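Local coordinates for protein phosphohistidine phosphatase SixA (PDB 1UJC) that removes phosphate from phosphohistidine in the HPt domain of the sensor ArcB, acting within the multistep His-Asp phosphorelay, at residues A[5-10]-A[107-112]. Residues are numbered along the deposited sequence; the frame is centred on the assembly and turned at random.
Sequences IMRHGD and SHLPLV. With WO4 (tungstate(VI)ion), chain C.
Ser107 pairs in parallel with Arg7 at the end of its strand, its N reaching Met6 O at 2.8 Å and its O accepting His8 N, while its small hydroxyl turns to Leu79 O. The next residue, His108, suits an oxyanion pocket because its ring can bond through both nitrogens: ND1 gives a hydrogen bond to tungstate O2 (2.8 Å), and NE2 is hydrogen-bonded to Ser51 OG. Its ring lies oblique to that of His8, planes at 60°, and His8 NE2 meets the tungsten itself at 2.5 Å. His8 ND1 donates to Gly9 O, which fixes the ring's rotation. This Arg-His-Gly turn after the first strand, facing a second histidine, is the hallmark of the histidine phosphatase superfamily; tungstate here probably mimics the phosphoryl group. Leu109 binds tungstate O1 through its backbone N, and its CD1 lies over one face of the Arg7 guanidinium. With CG anti to the backbone N (chi1 177°), Arg7 stretches out until NE donates to O1 at 3.1 Å. Without the guanidinium, as with an alanine here, the anion would probably lose a charged donor and Leu109 its flat partner. Val112, branched and apolar, sets CG1 against Ile5 CG2 (4.0 Å), away from the tungstate.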
ATOM      1  N   ILE A   5       3.847  -0.689   1.608  1.00 10.47           N
ATOM      2  CA  ILE A   5       3.202   0.231   0.683  1.00 11.30           C
ATOM      3  C   ILE A   5       2.851  -0.485  -0.609  1.00 11.96           C
ATOM      4  O   ILE A   5       3.721  -1.040  -1.283  1.00 12.53           O
ATOM      5  CB  ILE A   5       4.132   1.419   0.388  1.00 11.35           C
ATOM      6  CG1 ILE A   5       4.535   2.083   1.712  1.00 11.50           C
ATOM      7  CG2 ILE A   5       3.440   2.409  -0.538  1.00 13.00           C
ATOM      8  CD1 ILE A   5       5.561   3.174   1.586  1.00  8.08           C
ATOM      9  N   MET A   6       1.570  -0.463  -0.959  1.00 11.23           N
ATOM     10  CA  MET A   6       1.113  -1.144  -2.157  1.00 11.68           C
ATOM     11  C   MET A   6       0.349  -0.268  -3.141  1.00 11.81           C
ATOM     12  O   MET A   6      -0.464   0.569  -2.755  1.00 11.59           O
ATOM     13  CB  MET A   6       0.251  -2.344  -1.750  1.00 13.20           C
ATOM     14  CG  MET A   6      -0.353  -3.138  -2.893  1.00 12.45           C
ATOM     15  SD  MET A   6      -1.242  -4.580  -2.257  1.00 14.22           S
ATOM     16  CE  MET A   6      -1.170  -5.702  -3.693  1.00 14.58           C
ATOM     17  N   ARG A   7       0.633  -0.460  -4.423  1.00 12.41           N
ATOM     18  CA  ARG A   7      -0.061   0.277  -5.471  1.00 13.42           C
ATOM     19  C   ARG A   7      -1.270  -0.573  -5.845  1.00 13.38           C
ATOM     20  O   ARG A   7      -1.161  -1.790  -5.981  1.00 12.46           O
ATOM     21  CB  ARG A   7       0.836   0.454  -6.701  1.00 14.05           C
ATOM     22  CG  ARG A   7       0.145   1.160  -7.853  1.00 13.48           C
ATOM     23  CD  ARG A   7       1.057   1.258  -9.060  1.00 13.95           C
ATOM     24  NE  ARG A   7       0.412   1.961 -10.161  1.00 18.04           N
ATOM     25  CZ  ARG A   7       0.863   1.970 -11.411  1.00 17.85           C
ATOM     26  NH1 ARG A   7       1.969   1.307 -11.726  1.00 14.76           N
ATOM     27  NH2 ARG A   7       0.204   2.635 -12.349  1.00 16.73           N
ATOM     28  N   HIS A   8      -2.422   0.066  -5.991  1.00 12.25           N
ATOM     29  CA  HIS A   8      -3.641  -0.641  -6.347  1.00 11.31           C
ATOM     30  C   HIS A   8      -3.380  -1.493  -7.591  1.00 12.13           C
ATOM     31  O   HIS A   8      -2.442  -1.231  -8.345  1.00 11.05           O
ATOM     32  CB  HIS A   8      -4.751   0.368  -6.628  1.00 11.78           C
ATOM     33  CG  HIS A   8      -4.531   1.157  -7.878  1.00 12.08           C
ATOM     34  ND1 HIS A   8      -4.685   0.611  -9.132  1.00 11.34           N
ATOM     35  CD2 HIS A   8      -4.120   2.433  -8.070  1.00 11.33           C
ATOM     36  CE1 HIS A   8      -4.377   1.514 -10.045  1.00 12.42           C
ATOM     37  NE2 HIS A   8      -4.031   2.629  -9.425  1.00 10.95           N
ATOM     38  N   GLY A   9      -4.213  -2.509  -7.797  1.00 10.78           N
ATOM     39  CA  GLY A   9      -4.047  -3.388  -8.943  1.00 13.91           C
ATOM     40  C   GLY A   9      -4.536  -2.794 -10.252  1.00 13.99           C
ATOM     41  O   GLY A   9      -5.170  -1.741 -10.268  1.00 13.61           O
ATOM     42  N   ASP A  10      -4.224  -3.476 -11.351  1.00 14.52           N
ATOM     43  CA  ASP A  10      -4.618  -3.059 -12.689  1.00 15.81           C
ATOM     44  C   ASP A  10      -6.104  -2.686 -12.696  1.00 16.65           C
ATOM     45  O   ASP A  10      -6.945  -3.440 -12.204  1.00 16.22           O
ATOM     46  CB  ASP A  10      -4.346  -4.198 -13.675  1.00 17.17           C
ATOM     47  CG  ASP A  10      -4.568  -3.792 -15.116  1.00 17.01           C
ATOM     48  OD1 ASP A  10      -3.824  -2.932 -15.632  1.00 21.33           O
ATOM     49  OD2 ASP A  10      -5.495  -4.336 -15.737  1.00 19.57           O
ATOM     50  N   SER A 107      -2.389   2.423  -2.091  1.00 13.54           N
ATOM     51  CA  SER A 107      -2.576   3.732  -2.700  1.00 12.63           C
ATOM     52  C   SER A 107      -2.381   3.782  -4.214  1.00 13.42           C
ATOM     53  O   SER A 107      -2.674   2.820  -4.923  1.00 12.62           O
ATOM     54  CB  SER A 107      -1.634   4.730  -2.022  1.00 13.50           C
ATOM     55  OG  SER A 107      -1.927   6.064  -2.388  1.00 14.32           O
ATOM     56  N   HIS A 108      -1.885   4.919  -4.701  1.00 12.38           N
ATOM     57  CA  HIS A 108      -1.681   5.108  -6.129  1.00 12.55           C
ATOM     58  C   HIS A 108      -0.394   5.848  -6.450  1.00 12.42           C
ATOM     59  O   HIS A 108       0.298   6.354  -5.560  1.00 11.42           O
ATOM     60  CB  HIS A 108      -2.811   5.946  -6.745  1.00 13.90           C
ATOM     61  CG  HIS A 108      -4.164   5.709  -6.150  1.00 12.39           C
ATOM     62  ND1 HIS A 108      -5.241   5.296  -6.905  1.00 12.56           N
ATOM     63  CD2 HIS A 108      -4.632   5.884  -4.892  1.00 13.67           C
ATOM     64  CE1 HIS A 108      -6.312   5.226  -6.136  1.00 13.57           C
ATOM     65  NE2 HIS A 108      -5.970   5.578  -4.910  1.00 10.59           N
ATOM     66  N   LEU A 109      -0.084   5.892  -7.743  1.00 13.59           N
ATOM     67  CA  LEU A 109       1.060   6.648  -8.229  1.00 14.36           C
ATOM     68  C   LEU A 109       0.437   8.040  -8.247  1.00 14.48           C
ATOM     69  O   LEU A 109      -0.766   8.174  -8.459  1.00 14.22           O
ATOM     70  CB  LEU A 109       1.417   6.273  -9.668  1.00 14.98           C
ATOM     71  CG  LEU A 109       1.903   4.879 -10.064  1.00 14.33           C
ATOM     72  CD1 LEU A 109       2.018   4.827 -11.583  1.00 15.27           C
ATOM     73  CD2 LEU A 109       3.234   4.580  -9.413  1.00 13.78           C
ATOM     74  N   PRO A 110       1.236   9.090  -8.040  1.00 15.45           N
ATOM     75  CA  PRO A 110       2.677   9.047  -7.793  1.00 15.56           C
ATOM     76  C   PRO A 110       2.977   9.001  -6.297  1.00 15.35           C
ATOM     77  O   PRO A 110       4.140   8.893  -5.891  1.00 15.24           O
ATOM     78  CB  PRO A 110       3.151  10.340  -8.429  1.00 15.61           C
ATOM     79  CG  PRO A 110       2.062  11.288  -8.021  1.00 15.53           C
ATOM     80  CD  PRO A 110       0.784  10.480  -8.238  1.00 15.63           C
ATOM     81  N   LEU A 111       1.921   9.075  -5.491  1.00 13.04           N
ATOM     82  CA  LEU A 111       2.052   9.072  -4.036  1.00 14.20           C
ATOM     83  C   LEU A 111       2.909   7.948  -3.452  1.00 13.30           C
ATOM     84  O   LEU A 111       3.767   8.199  -2.611  1.00 13.22           O
ATOM     85  CB  LEU A 111       0.665   9.049  -3.384  1.00 12.46           C
ATOM     86  CG  LEU A 111       0.609   8.987  -1.852  1.00 14.20           C
ATOM     87  CD1 LEU A 111       1.629   9.924  -1.242  1.00 16.01           C
ATOM     88  CD2 LEU A 111      -0.797   9.341  -1.390  1.00 14.41           C
ATOM     89  N   VAL A 112       2.686   6.717  -3.899  1.00 14.04           N
ATOM     90  CA  VAL A 112       3.440   5.581  -3.375  1.00 12.30           C
ATOM     91  C   VAL A 112       4.946   5.757  -3.521  1.00 11.43           C
ATOM     92  O   VAL A 112       5.705   5.432  -2.606  1.00  9.34           O
ATOM     93  CB  VAL A 112       2.999   4.257  -4.042  1.00 12.64           C
ATOM     94  CG1 VAL A 112       1.556   3.952  -3.667  1.00 12.60           C
ATOM     95  CG2 VAL A 112       3.149   4.352  -5.550  1.00 13.29           C
TER
HETATM   96  W   WO4 C 163      -3.043   4.605 -10.557  1.00 16.76           W
HETATM   97  O1  WO4 C 163      -1.699   4.147  -9.565  1.00 14.52           O
HETATM   98  O2  WO4 C 163      -4.377   5.082  -9.557  1.00 18.72           O
HETATM   99  O3  WO4 C 163      -3.436   3.364 -11.693  1.00 23.77           O
HETATM  100  O4  WO4 C 163      -2.594   5.998 -11.479  1.00 16.35           O